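Local coordinates for protein CPn_0803/CP_1068/CPj0803/CpB0832 (Chlamydophila pneumoniae, PDB 3Q9D) that is of unknown function but is probably associated with the needle tip of the chlamydial type III secretion system, at residues Leu58-Arg72 and Glu119-His131. Numbering follows the deposited sequence. Where two conformers were deposited one is given.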
loop_
_atom_site.group_PDB
_atom_site.type_symbol
_atom_site.label_atom_id
_atom_site.label_comp_id
_atom_site.label_asym_id
_atom_site.label_seq_id
_atom_site.Cartn_x
_atom_site.Cartn_y
_atom_site.Cartn_z
ATOM N N LEU A 58 21.845 15.109 5.499
ATOM C CA LEU A 58 20.707 14.912 6.381
ATOM C C LEU A 58 19.435 15.455 5.727
ATOM O O LEU A 58 18.386 14.813 5.786
ATOM C CB LEU A 58 20.944 15.562 7.738
ATOM C CG LEU A 58 22.063 14.946 8.584
ATOM C CD1 LEU A 58 22.380 15.824 9.787
ATOM C CD2 LEU A 58 21.741 13.529 9.032
ATOM N N LYS A 59 19.511 16.642 5.132
ATOM C CA LYS A 59 18.349 17.143 4.405
ATOM C C LYS A 59 17.876 16.118 3.382
ATOM O O LYS A 59 16.683 15.926 3.205
ATOM C CB LYS A 59 18.657 18.460 3.691
ATOM C CG LYS A 59 18.665 19.681 4.649
ATOM C CD LYS A 59 19.021 20.958 3.873
ATOM C CE LYS A 59 18.892 22.200 4.783
ATOM N NZ LYS A 59 17.457 22.399 5.232
ATOM N N ARG A 60 18.811 15.480 2.687
ATOM C CA ARG A 60 18.460 14.478 1.680
ATOM C C ARG A 60 17.721 13.291 2.291
ATOM O O ARG A 60 16.653 12.887 1.820
ATOM C CB ARG A 60 19.722 13.984 0.960
ATOM C CG ARG A 60 19.446 13.017 -0.193
ATOM C CD ARG A 60 20.683 12.836 -1.095
ATOM N NE ARG A 60 21.405 14.092 -1.305
ATOM C CZ ARG A 60 22.574 14.373 -0.742
ATOM N NH1 ARG A 60 23.167 15.531 -0.969
ATOM N NH2 ARG A 60 23.150 13.484 0.047
ATOM N N ILE A 61 18.285 12.710 3.345
ATOM C CA ILE A 61 17.653 11.505 3.863
ATOM C C ILE A 61 16.299 11.806 4.491
ATOM O O ILE A 61 15.413 10.965 4.437
ATOM C CB ILE A 61 18.542 10.705 4.843
ATOM C CG1 ILE A 61 18.723 11.458 6.160
ATOM C CG2 ILE A 61 19.900 10.377 4.219
ATOM C CD1 ILE A 61 19.617 10.712 7.141
ATOM N N PHE A 62 16.127 12.999 5.061
ATOM C CA PHE A 62 14.836 13.341 5.662
ATOM C C PHE A 62 13.823 13.958 4.694
ATOM O O PHE A 62 12.714 14.303 5.095
ATOM C CB PHE A 62 15.027 14.176 6.942
ATOM C CG PHE A 62 15.557 13.337 8.094
ATOM C CD1 PHE A 62 14.722 12.422 8.725
ATOM C CD2 PHE A 62 16.894 13.401 8.479
ATOM C CE1 PHE A 62 15.183 11.601 9.755
ATOM C CE2 PHE A 62 17.377 12.587 9.518
ATOM C CZ PHE A 62 16.512 11.680 10.157
ATOM N N ALA A 63 14.194 14.063 3.419
ATOM C CA ALA A 63 13.277 14.607 2.412
ATOM C C ALA A 63 12.128 13.637 2.093
ATOM O O ALA A 63 11.028 14.059 1.735
ATOM C CB ALA A 63 14.037 15.009 1.128
ATOM N N THR A 64 12.381 12.341 2.216
ATOM C CA THR A 64 11.348 11.317 1.992
ATOM C C THR A 64 10.790 10.815 3.332
ATOM O O THR A 64 11.403 11.062 4.379
ATOM C CB THR A 64 11.943 10.122 1.241
ATOM O OG1 THR A 64 13.154 9.743 1.898
ATOM C CG2 THR A 64 12.268 10.498 -0.208
ATOM N N PRO A 65 9.655 10.076 3.310
ATOM C CA PRO A 65 9.076 9.585 4.566
ATOM C C PRO A 65 10.098 8.832 5.416
ATOM O O PRO A 65 10.907 8.085 4.866
ATOM C CB PRO A 65 7.982 8.629 4.092
ATOM C CG PRO A 65 7.544 9.208 2.781
ATOM C CD PRO A 65 8.825 9.709 2.144
ATOM N N ILE A 66 10.103 9.058 6.726
ATOM C CA ILE A 66 10.927 8.227 7.608
ATOM C C ILE A 66 10.417 6.788 7.516
ATOM O O ILE A 66 9.218 6.558 7.501
ATOM C CB ILE A 66 10.871 8.710 9.081
ATOM C CG1 ILE A 66 11.485 10.105 9.185
ATOM C CG2 ILE A 66 11.626 7.762 10.016
ATOM C CD1 ILE A 66 11.411 10.708 10.594
ATOM N N GLY A 67 11.331 5.829 7.453
ATOM C CA GLY A 67 10.964 4.423 7.466
ATOM C C GLY A 67 11.858 3.654 8.419
ATOM O O GLY A 67 12.586 4.228 9.243
ATOM N N TYR A 68 11.833 2.338 8.286
ATOM C CA TYR A 68 12.509 1.461 9.223
ATOM C C TYR A 68 13.992 1.421 8.936
ATOM O O TYR A 68 14.758 0.945 9.756
ATOM C CB TYR A 68 11.883 0.037 9.181
ATOM C CG TYR A 68 10.496 0.031 9.798
ATOM C CD1 TYR A 68 10.292 -0.422 11.099
ATOM C CD2 TYR A 68 9.410 0.545 9.106
ATOM C CE1 TYR A 68 9.034 -0.402 11.679
ATOM C CE2 TYR A 68 8.134 0.558 9.675
ATOM C CZ TYR A 68 7.961 0.087 10.965
ATOM O OH TYR A 68 6.717 0.118 11.554
ATOM N N THR A 69 14.412 1.918 7.779
ATOM C CA THR A 69 15.839 1.942 7.510
ATOM C C THR A 69 16.499 3.300 7.831
ATOM O O THR A 69 17.723 3.433 7.728
ATOM C CB THR A 69 16.166 1.646 6.030
ATOM O OG1 THR A 69 15.577 2.657 5.213
ATOM C CG2 THR A 69 15.659 0.259 5.599
ATOM N N THR A 70 15.688 4.291 8.166
ATOM C CA THR A 70 16.149 5.679 8.214
ATOM C C THR A 70 17.164 5.933 9.335
ATOM O O THR A 70 18.154 6.662 9.135
ATOM C CB THR A 70 14.972 6.647 8.357
ATOM O OG1 THR A 70 14.076 6.452 7.259
ATOM C CG2 THR A 70 15.460 8.137 8.395
ATOM N N PHE A 71 16.957 5.326 10.497
ATOM C CA PHE A 71 17.948 5.522 11.550
ATOM C C PHE A 71 19.305 4.954 11.151
ATOM O O PHE A 71 20.350 5.583 11.338
ATOM C CB PHE A 71 17.518 4.911 12.885
ATOM C CG PHE A 71 18.502 5.202 13.976
ATOM C CD1 PHE A 71 18.621 6.487 14.475
ATOM C CD2 PHE A 71 19.363 4.227 14.432
ATOM C CE1 PHE A 71 19.544 6.783 15.474
ATOM C CE2 PHE A 71 20.309 4.508 15.427
ATOM C CZ PHE A 71 20.405 5.789 15.938
ATOM N N ARG A 72 19.298 3.769 10.556
ATOM C CA ARG A 72 20.547 3.205 10.075
ATOM C C ARG A 72 21.153 4.014 8.937
ATOM O O ARG A 72 22.371 4.103 8.811
ATOM C CB ARG A 72 20.366 1.726 9.696
ATOM C CG ARG A 72 20.615 0.827 10.925
ATOM C CD ARG A 72 20.239 -0.616 10.698
ATOM N NE ARG A 72 18.803 -0.781 10.491
ATOM C CZ ARG A 72 18.144 -1.921 10.688
ATOM N NH1 ARG A 72 18.797 -2.994 11.109
ATOM N NH2 ARG A 72 16.831 -1.982 10.474
ATOM N N GLU A 119 16.854 21.320 13.446
ATOM C CA GLU A 119 16.254 20.699 12.270
ATOM C C GLU A 119 16.116 19.163 12.372
ATOM O O GLU A 119 15.140 18.572 11.896
ATOM C CB GLU A 119 17.030 21.095 11.009
ATOM C CG GLU A 119 16.351 20.650 9.701
ATOM C CD GLU A 119 16.953 21.338 8.475
ATOM O OE1 GLU A 119 17.826 22.218 8.655
ATOM O OE2 GLU A 119 16.548 21.014 7.333
ATOM N N PHE A 120 17.068 18.504 13.010
ATOM C CA PHE A 120 17.172 17.049 12.828
ATOM C C PHE A 120 17.033 16.191 14.054
ATOM O O PHE A 120 16.838 14.985 13.925
ATOM C CB PHE A 120 18.479 16.694 12.099
ATOM C CG PHE A 120 18.534 17.241 10.717
ATOM C CD1 PHE A 120 17.669 16.752 9.744
ATOM C CD2 PHE A 120 19.404 18.256 10.394
ATOM C CE1 PHE A 120 17.689 17.250 8.473
ATOM C CE2 PHE A 120 19.428 18.785 9.108
ATOM C CZ PHE A 120 18.574 18.266 8.137
ATOM N N MET A 121 17.135 16.777 15.241
ATOM C CA MET A 121 17.119 15.945 16.439
ATOM C C MET A 121 15.817 15.151 16.594
ATOM O O MET A 121 15.844 13.951 16.852
ATOM C CB MET A 121 17.389 16.748 17.714
ATOM C CG MET A 121 17.408 15.840 18.966
ATOM S SD MET A 121 17.886 16.764 20.467
ATOM C CE MET A 121 16.652 18.071 20.526
ATOM N N MET A 122 14.678 15.813 16.463
ATOM C CA MET A 122 13.403 15.123 16.615
ATOM C C MET A 122 13.145 14.073 15.518
ATOM O O MET A 122 12.746 12.939 15.809
ATOM C CB MET A 122 12.270 16.151 16.719
ATOM C CG MET A 122 12.314 16.932 18.028
ATOM S SD MET A 122 12.276 15.797 19.432
ATOM C CE MET A 122 11.123 14.508 18.770
ATOM N N PRO A 123 13.396 14.434 14.250
ATOM C CA PRO A 123 13.199 13.452 13.180
ATOM C C PRO A 123 14.119 12.234 13.364
ATOM O O PRO A 123 13.719 11.104 13.062
ATOM C CB PRO A 123 13.583 14.233 11.926
ATOM C CG PRO A 123 13.236 15.664 12.269
ATOM C CD PRO A 123 13.588 15.800 13.724
ATOM N N ILE A 124 15.342 12.466 13.843
ATOM C CA ILE A 124 16.255 11.349 14.161
ATOM C C ILE A 124 15.734 10.470 15.303
ATOM O O ILE A 124 15.795 9.234 15.240
ATOM C CB ILE A 124 17.696 11.845 14.478
ATOM C CG1 ILE A 124 18.340 12.412 13.199
ATOM C CG2 ILE A 124 18.541 10.701 15.089
ATOM C CD1 ILE A 124 19.554 13.348 13.472
ATOM N N ARG A 125 15.233 11.108 16.356
ATOM C CA ARG A 125 14.609 10.374 17.459
ATOM C C ARG A 125 13.362 9.607 17.015
ATOM O O ARG A 125 13.116 8.490 17.482
ATOM C CB ARG A 125 14.299 11.326 18.616
ATOM C CG ARG A 125 15.602 11.978 19.107
ATOM C CD ARG A 125 15.388 13.063 20.175
ATOM N NE ARG A 125 15.064 12.513 21.487
ATOM C CZ ARG A 125 15.918 11.828 22.245
ATOM N NH1 ARG A 125 17.153 11.585 21.814
ATOM N NH2 ARG A 125 15.535 11.371 23.433
ATOM N N VAL A 126 12.579 10.198 16.121
ATOM C CA VAL A 126 11.443 9.484 15.541
ATOM C C VAL A 126 11.911 8.317 14.678
ATOM O O VAL A 126 11.341 7.229 14.768
ATOM C CB VAL A 126 10.511 10.414 14.775
ATOM C CG1 VAL A 126 9.472 9.589 13.976
ATOM C CG2 VAL A 126 9.818 11.359 15.764
ATOM N N ALA A 127 12.959 8.516 13.866
ATOM C CA ALA A 127 13.534 7.382 13.112
ATOM C C ALA A 127 13.975 6.258 14.043
ATOM O O ALA A 127 13.756 5.079 13.765
ATOM C CB ALA A 127 14.713 7.830 12.241
ATOM N N LYS A 128 14.624 6.620 15.144
ATOM C CA LYS A 128 15.076 5.617 16.109
ATOM C C LYS A 128 13.868 4.920 16.754
ATOM O O LYS A 128 13.861 3.706 16.906
ATOM C CB LYS A 128 15.954 6.271 17.180
ATOM C CG LYS A 128 16.707 5.275 18.071
ATOM C CD LYS A 128 17.722 6.033 18.945
ATOM C CE LYS A 128 18.590 5.084 19.753
ATOM N NZ LYS A 128 19.979 5.603 19.938
ATOM N N ASP A 129 12.831 5.699 17.069
ATOM C CA ASP A 129 11.602 5.146 17.637
ATOM C C ASP A 129 10.934 4.160 16.680
ATOM O O ASP A 129 10.472 3.097 17.106
ATOM C CB ASP A 129 10.612 6.259 18.010
ATOM C CG ASP A 129 9.694 5.873 19.169
ATOM O OD1 ASP A 129 10.094 5.055 20.022
ATOM O OD2 ASP A 129 8.573 6.404 19.235
ATOM N N ILE A 130 10.889 4.504 15.392
ATOM C CA ILE A 130 10.245 3.658 14.383
ATOM C C ILE A 130 11.010 2.324 14.245
ATOM O O ILE A 130 10.433 1.221 14.244
ATOM C CB ILE A 130 10.147 4.426 13.031
ATOM C CG1 ILE A 130 9.100 5.564 13.150
ATOM C CG2 ILE A 130 9.834 3.470 11.890
ATOM C CD1 ILE A 130 8.984 6.469 11.912
ATOM N N HIS A 131 12.324 2.446 14.159
ATOM C CA HIS A 131 13.226 1.299 14.187
ATOM C C HIS A 131 12.889 0.349 15.355
ATOM O O HIS A 131 12.911 -0.877 15.212
ATOM C CB HIS A 131 14.666 1.814 14.302
ATOM C CG HIS A 131 15.712 0.765 14.109
ATOM N ND1 HIS A 131 15.524 -0.555 14.463
ATOM C CD2 HIS A 131 16.964 0.840 13.601
ATOM C CE1 HIS A 131 16.613 -1.243 14.183
ATOM N NE2 HIS A 131 17.507 -0.418 13.662
HETATM O O HOH W 1 17.859 24.569 7.410
HETATM O O HOH W 2 14.549 4.015 11.262
#
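K59 NZ is gripped by several groups at one end of the contact. It forms a salt bridge with E119, 2.7 Å from NZ to OE2, on the syn lone pair of that oxygen. A water links NZ to E119 OE1, and A118 O of a second subunit accepts a further hydrogen bond.

Next to it the F120 ring lies between two aliphatic groups. L58 CB sits over one face, 3.7 Å from the ring centroid, and CG of E119 covers the opposite face. K59 CG meets the ring edge in its plane. F62 approaches F120 with the planes inclined at 35°. CB of P123 lies over a face of F62, and I124 CG1 comes to 3.6 Å from F62 CZ.

I66 reaches the helix with both branches. Its CD1 touches P123 O and V126 CG1, while CG2 presses tightly on I130 CD1 at 3.5 Å. I130 CG2 stands almost on the normal of the Y68 ring, 3.8 Å from its centroid, and the Y68 hydroxyl is hydrogen-bonded to OD2 of D161.

F71 is a knob in a hole made by I124, A127, K128 and H131. With CG anti to the backbone N (chi1 -176°), it turns one ring face to K128, whose CG stands over the ring centre. A second water joins G67 O, F71 N and A127 O, tying the type I beta turn from G67 to T70 to the helix. A straight bond from G67 N to T70 OG1 (2.8 Å, 177°) helps hold that turn. H131 NE2 lies over the R72 guanidinium, whose NH1 forms a salt bridge with D143 of the second subunit.

The end of helix 48-61, the loop after it and the first turn of helix 70-82 thus lie along helix 107-133, which strand 137-147 follows in the chain.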